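Local coordinates for tyrosine-protein phosphatase YwqE (Bacillus subtilis, PDB 3QY6), which removes phosphate from phosphotyrosine residues of target proteins such as YwqD, YwqF and Ssb, using manganese as its cofactor, at residues A[81-86]-A[107-112]. Numbering follows the deposited sequence.
Sequences IRIYGE and IEFPFD. With FE (Fe (III) ion), chain B.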
ATOM      1  N   ILE A  81       1.403  -8.724  -1.620  1.00 27.90           N
ATOM      2  CA  ILE A  81       2.108 -10.002  -1.580  1.00 28.51           C
ATOM      3  C   ILE A  81       2.589 -10.295  -0.175  1.00 28.55           C
ATOM      4  O   ILE A  81       3.512  -9.649   0.347  1.00 27.80           O
ATOM      5  CB  ILE A  81       3.258 -10.032  -2.620  1.00 29.15           C
ATOM      6  CG1 ILE A  81       2.704  -9.850  -4.034  1.00 28.50           C
ATOM      7  CG2 ILE A  81       4.085 -11.336  -2.515  1.00 26.99           C
ATOM      8  CD1 ILE A  81       3.743  -9.255  -5.039  1.00 29.73           C
ATOM      9  N   ARG A  82       1.943 -11.258   0.469  1.00 29.97           N
ATOM     10  CA  ARG A  82       2.493 -11.749   1.720  1.00 31.28           C
ATOM     11  C   ARG A  82       3.857 -12.369   1.444  1.00 31.67           C
ATOM     12  O   ARG A  82       4.008 -13.288   0.623  1.00 31.28           O
ATOM     13  CB  ARG A  82       1.553 -12.735   2.412  1.00 31.77           C
ATOM     14  CG  ARG A  82       2.133 -13.363   3.706  1.00 34.27           C
ATOM     15  CD  ARG A  82       2.104 -12.432   4.956  1.00 37.77           C
ATOM     16  NE  ARG A  82       0.804 -11.805   5.168  1.00 42.22           N
ATOM     17  CZ  ARG A  82      -0.265 -12.384   5.715  1.00 44.36           C
ATOM     18  NH1 ARG A  82      -0.230 -13.638   6.141  1.00 44.51           N
ATOM     19  NH2 ARG A  82      -1.387 -11.688   5.840  1.00 46.83           N
ATOM     20  N   ILE A  83       4.853 -11.834   2.138  1.00 32.62           N
ATOM     21  CA  ILE A  83       6.238 -12.173   1.891  1.00 33.33           C
ATOM     22  C   ILE A  83       6.461 -13.683   1.972  1.00 34.21           C
ATOM     23  O   ILE A  83       5.884 -14.363   2.837  1.00 34.35           O
ATOM     24  CB  ILE A  83       7.178 -11.427   2.844  1.00 33.22           C
ATOM     25  CG1 ILE A  83       8.633 -11.561   2.384  1.00 34.68           C
ATOM     26  CG2 ILE A  83       6.991 -11.903   4.312  1.00 33.52           C
ATOM     27  CD1 ILE A  83       9.612 -10.599   3.052  1.00 36.79           C
ATOM     28  N   TYR A  84       7.233 -14.199   1.024  1.00 34.16           N
ATOM     29  CA  TYR A  84       7.795 -15.543   1.127  1.00 35.44           C
ATOM     30  C   TYR A  84       9.156 -15.570   0.466  1.00 36.10           C
ATOM     31  O   TYR A  84       9.545 -14.616  -0.226  1.00 36.72           O
ATOM     32  CB  TYR A  84       6.868 -16.610   0.536  1.00 35.07           C
ATOM     33  CG  TYR A  84       6.507 -16.468  -0.924  1.00 33.51           C
ATOM     34  CD1 TYR A  84       5.614 -15.472  -1.351  1.00 33.53           C
ATOM     35  CD2 TYR A  84       7.011 -17.363  -1.883  1.00 33.26           C
ATOM     36  CE1 TYR A  84       5.256 -15.358  -2.696  1.00 34.53           C
ATOM     37  CE2 TYR A  84       6.657 -17.265  -3.230  1.00 35.29           C
ATOM     38  CZ  TYR A  84       5.781 -16.252  -3.633  1.00 34.79           C
ATOM     39  OH  TYR A  84       5.432 -16.133  -4.951  1.00 32.34           O
ATOM     40  N   GLY A  85       9.894 -16.654   0.703  1.00 37.47           N
ATOM     41  CA  GLY A  85      11.294 -16.741   0.264  1.00 38.04           C
ATOM     42  C   GLY A  85      11.537 -16.589  -1.231  1.00 38.34           C
ATOM     43  O   GLY A  85      12.604 -16.123  -1.648  1.00 38.16           O
ATOM     44  N   GLU A  86      10.540 -16.958  -2.031  1.00 38.50           N
ATOM     45  CA  GLU A  86      10.715 -17.128  -3.475  1.00 39.58           C
ATOM     46  C   GLU A  86      10.052 -16.030  -4.310  1.00 39.44           C
ATOM     47  O   GLU A  86       9.709 -16.252  -5.471  1.00 39.15           O
ATOM     48  CB  GLU A  86      10.185 -18.496  -3.918  1.00 39.66           C
ATOM     49  CG  GLU A  86      10.971 -19.698  -3.379  1.00 41.27           C
ATOM     50  CD  GLU A  86      10.832 -19.885  -1.870  1.00 45.74           C
ATOM     51  OE1 GLU A  86       9.682 -20.008  -1.376  1.00 47.43           O
ATOM     52  OE2 GLU A  86      11.876 -19.909  -1.176  1.00 48.30           O
ATOM     53  N   ILE A 107       4.850  -5.572  -0.764  1.00 26.99           N
ATOM     54  CA  ILE A 107       5.133  -6.757   0.035  1.00 27.32           C
ATOM     55  C   ILE A 107       4.675  -6.604   1.498  1.00 27.05           C
ATOM     56  O   ILE A 107       5.014  -5.632   2.181  1.00 26.49           O
ATOM     57  CB  ILE A 107       6.638  -7.096  -0.039  1.00 27.40           C
ATOM     58  CG1 ILE A 107       7.059  -7.394  -1.493  1.00 28.48           C
ATOM     59  CG2 ILE A 107       6.977  -8.287   0.870  1.00 27.18           C
ATOM     60  CD1 ILE A 107       8.573  -7.306  -1.706  1.00 34.11           C
ATOM     61  N   GLU A 108       3.905  -7.591   1.990  1.00 27.78           N
ATOM     62  CA  GLU A 108       3.354  -7.532   3.335  1.00 26.84           C
ATOM     63  C   GLU A 108       4.031  -8.550   4.270  1.00 28.29           C
ATOM     64  O   GLU A 108       4.126  -9.715   3.938  1.00 27.75           O
ATOM     65  CB  GLU A 108       1.850  -7.865   3.298  1.00 27.26           C
ATOM     66  CG  GLU A 108       1.150  -7.731   4.663  1.00 27.19           C
ATOM     67  CD  GLU A 108      -0.168  -8.495   4.722  1.00 30.48           C
ATOM     68  OE1 GLU A 108      -1.102  -8.026   5.412  1.00 31.49           O
ATOM     69  OE2 GLU A 108      -0.261  -9.556   4.080  1.00 33.42           O
ATOM     70  N   PHE A 109       4.441  -8.107   5.444  1.00 28.27           N
ATOM     71  CA  PHE A 109       4.979  -9.020   6.444  1.00 30.21           C
ATOM     72  C   PHE A 109       3.810  -9.696   7.166  1.00 30.76           C
ATOM     73  O   PHE A 109       2.707  -9.144   7.225  1.00 30.51           O
ATOM     74  CB  PHE A 109       5.873  -8.293   7.446  1.00 29.20           C
ATOM     75  CG  PHE A 109       7.100  -7.634   6.839  1.00 30.46           C
ATOM     76  CD1 PHE A 109       7.801  -8.232   5.784  1.00 33.41           C
ATOM     77  CD2 PHE A 109       7.589  -6.459   7.384  1.00 30.49           C
ATOM     78  CE1 PHE A 109       8.948  -7.623   5.263  1.00 34.64           C
ATOM     79  CE2 PHE A 109       8.729  -5.841   6.867  1.00 32.62           C
ATOM     80  CZ  PHE A 109       9.411  -6.434   5.810  1.00 33.33           C
ATOM     81  N   PRO A 110       4.042 -10.892   7.730  1.00 32.37           N
ATOM     82  CA  PRO A 110       3.012 -11.426   8.640  1.00 32.56           C
ATOM     83  C   PRO A 110       2.753 -10.428   9.764  1.00 33.25           C
ATOM     84  O   PRO A 110       3.658  -9.665  10.149  1.00 31.81           O
ATOM     85  CB  PRO A 110       3.643 -12.709   9.214  1.00 33.58           C
ATOM     86  CG  PRO A 110       4.933 -12.906   8.531  1.00 32.70           C
ATOM     87  CD  PRO A 110       5.247 -11.728   7.647  1.00 32.14           C
ATOM     88  N   PHE A 111       1.542 -10.439  10.318  1.00 34.09           N
ATOM     89  CA  PHE A 111       1.147  -9.383  11.267  1.00 35.82           C
ATOM     90  C   PHE A 111       2.023  -9.290  12.521  1.00 35.96           C
ATOM     91  O   PHE A 111       2.210  -8.204  13.057  1.00 35.83           O
ATOM     92  CB  PHE A 111      -0.337  -9.500  11.663  1.00 36.39           C
ATOM     93  CG  PHE A 111      -0.609 -10.500  12.771  1.00 39.14           C
ATOM     94  CD1 PHE A 111      -0.852 -10.071  14.074  1.00 41.22           C
ATOM     95  CD2 PHE A 111      -0.620 -11.868  12.503  1.00 41.88           C
ATOM     96  CE1 PHE A 111      -1.104 -10.993  15.098  1.00 43.12           C
ATOM     97  CE2 PHE A 111      -0.872 -12.802  13.523  1.00 43.63           C
ATOM     98  CZ  PHE A 111      -1.118 -12.363  14.813  1.00 42.83           C
ATOM     99  N   ASP A 112       2.545 -10.431  12.992  1.00 36.16           N
ATOM    100  CA  ASP A 112       3.276 -10.469  14.274  1.00 36.82           C
ATOM    101  C   ASP A 112       4.810 -10.472  14.196  1.00 36.76           C
ATOM    102  O   ASP A 112       5.464 -10.509  15.231  1.00 36.53           O
ATOM    103  CB  ASP A 112       2.814 -11.654  15.146  1.00 37.25           C
ATOM    104  CG  ASP A 112       2.775 -12.972  14.389  1.00 37.90           C
ATOM    105  OD1 ASP A 112       3.305 -13.079  13.256  1.00 36.99           O
ATOM    106  OD2 ASP A 112       2.185 -13.931  14.930  1.00 39.48           O
TER
HETATM  107 FE    FE B 263      -2.255  -6.246   4.812  1.00 30.26          FE
HETATM  108  O   HOH W   1      -3.432  -4.557   3.536  1.00 29.98           O
HETATM  109  O   HOH W   2      -3.452  -6.800   6.579  1.00 32.64           O
HETATM  110  O   HOH W   3      -3.432  -7.453   4.251  1.00 44.92           O
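Arg82 and Glu108 sit side by side on neighbouring parallel strands at the metal site, their side chains on the same face of the sheet. The arginine chain, bent at chi2 and chi3, brings NE to 2.7 Å from Glu108 OE2 and NH2 to 3.0 Å from it; both nitrogens reach this one oxygen from the same face of the carboxylate, whose plane lies 49° from the guanidinium. The extended Glu108 chain, CG anti to the backbone N (chi1 -176°), serves two partners, one with each carboxylate oxygen: OE1 binds one iron(III) ion at 2.2 Å, which Glu80 and His136 also ligate. Were Arg82 an alanine, OE2 would lose its charged mate and the carboxylate would probably turn more freely at the metal. Between the strands, Glu108 N hydrogen-bonds to Ile81 O (2.7 Å), and Ile83 N to Glu108 O.

Arg82 and Pro110 are partly exposed; the other side is buried, and branched Ile83 suits its three-way fit: CB on Ile107 CG2 (3.7 Å), CD1 at the edge of the Phe109 ring, CG2 against Pro110 CD (3.8 Å). Beyond, the segments diverge, Glu86 and Phe111 being exposed. In this beta-alpha-beta unit of the TIM-barrel-like fold, strand 131-135 flanks 104-108, and helix 118-127 covers Ile83, Ile107 and Phe109.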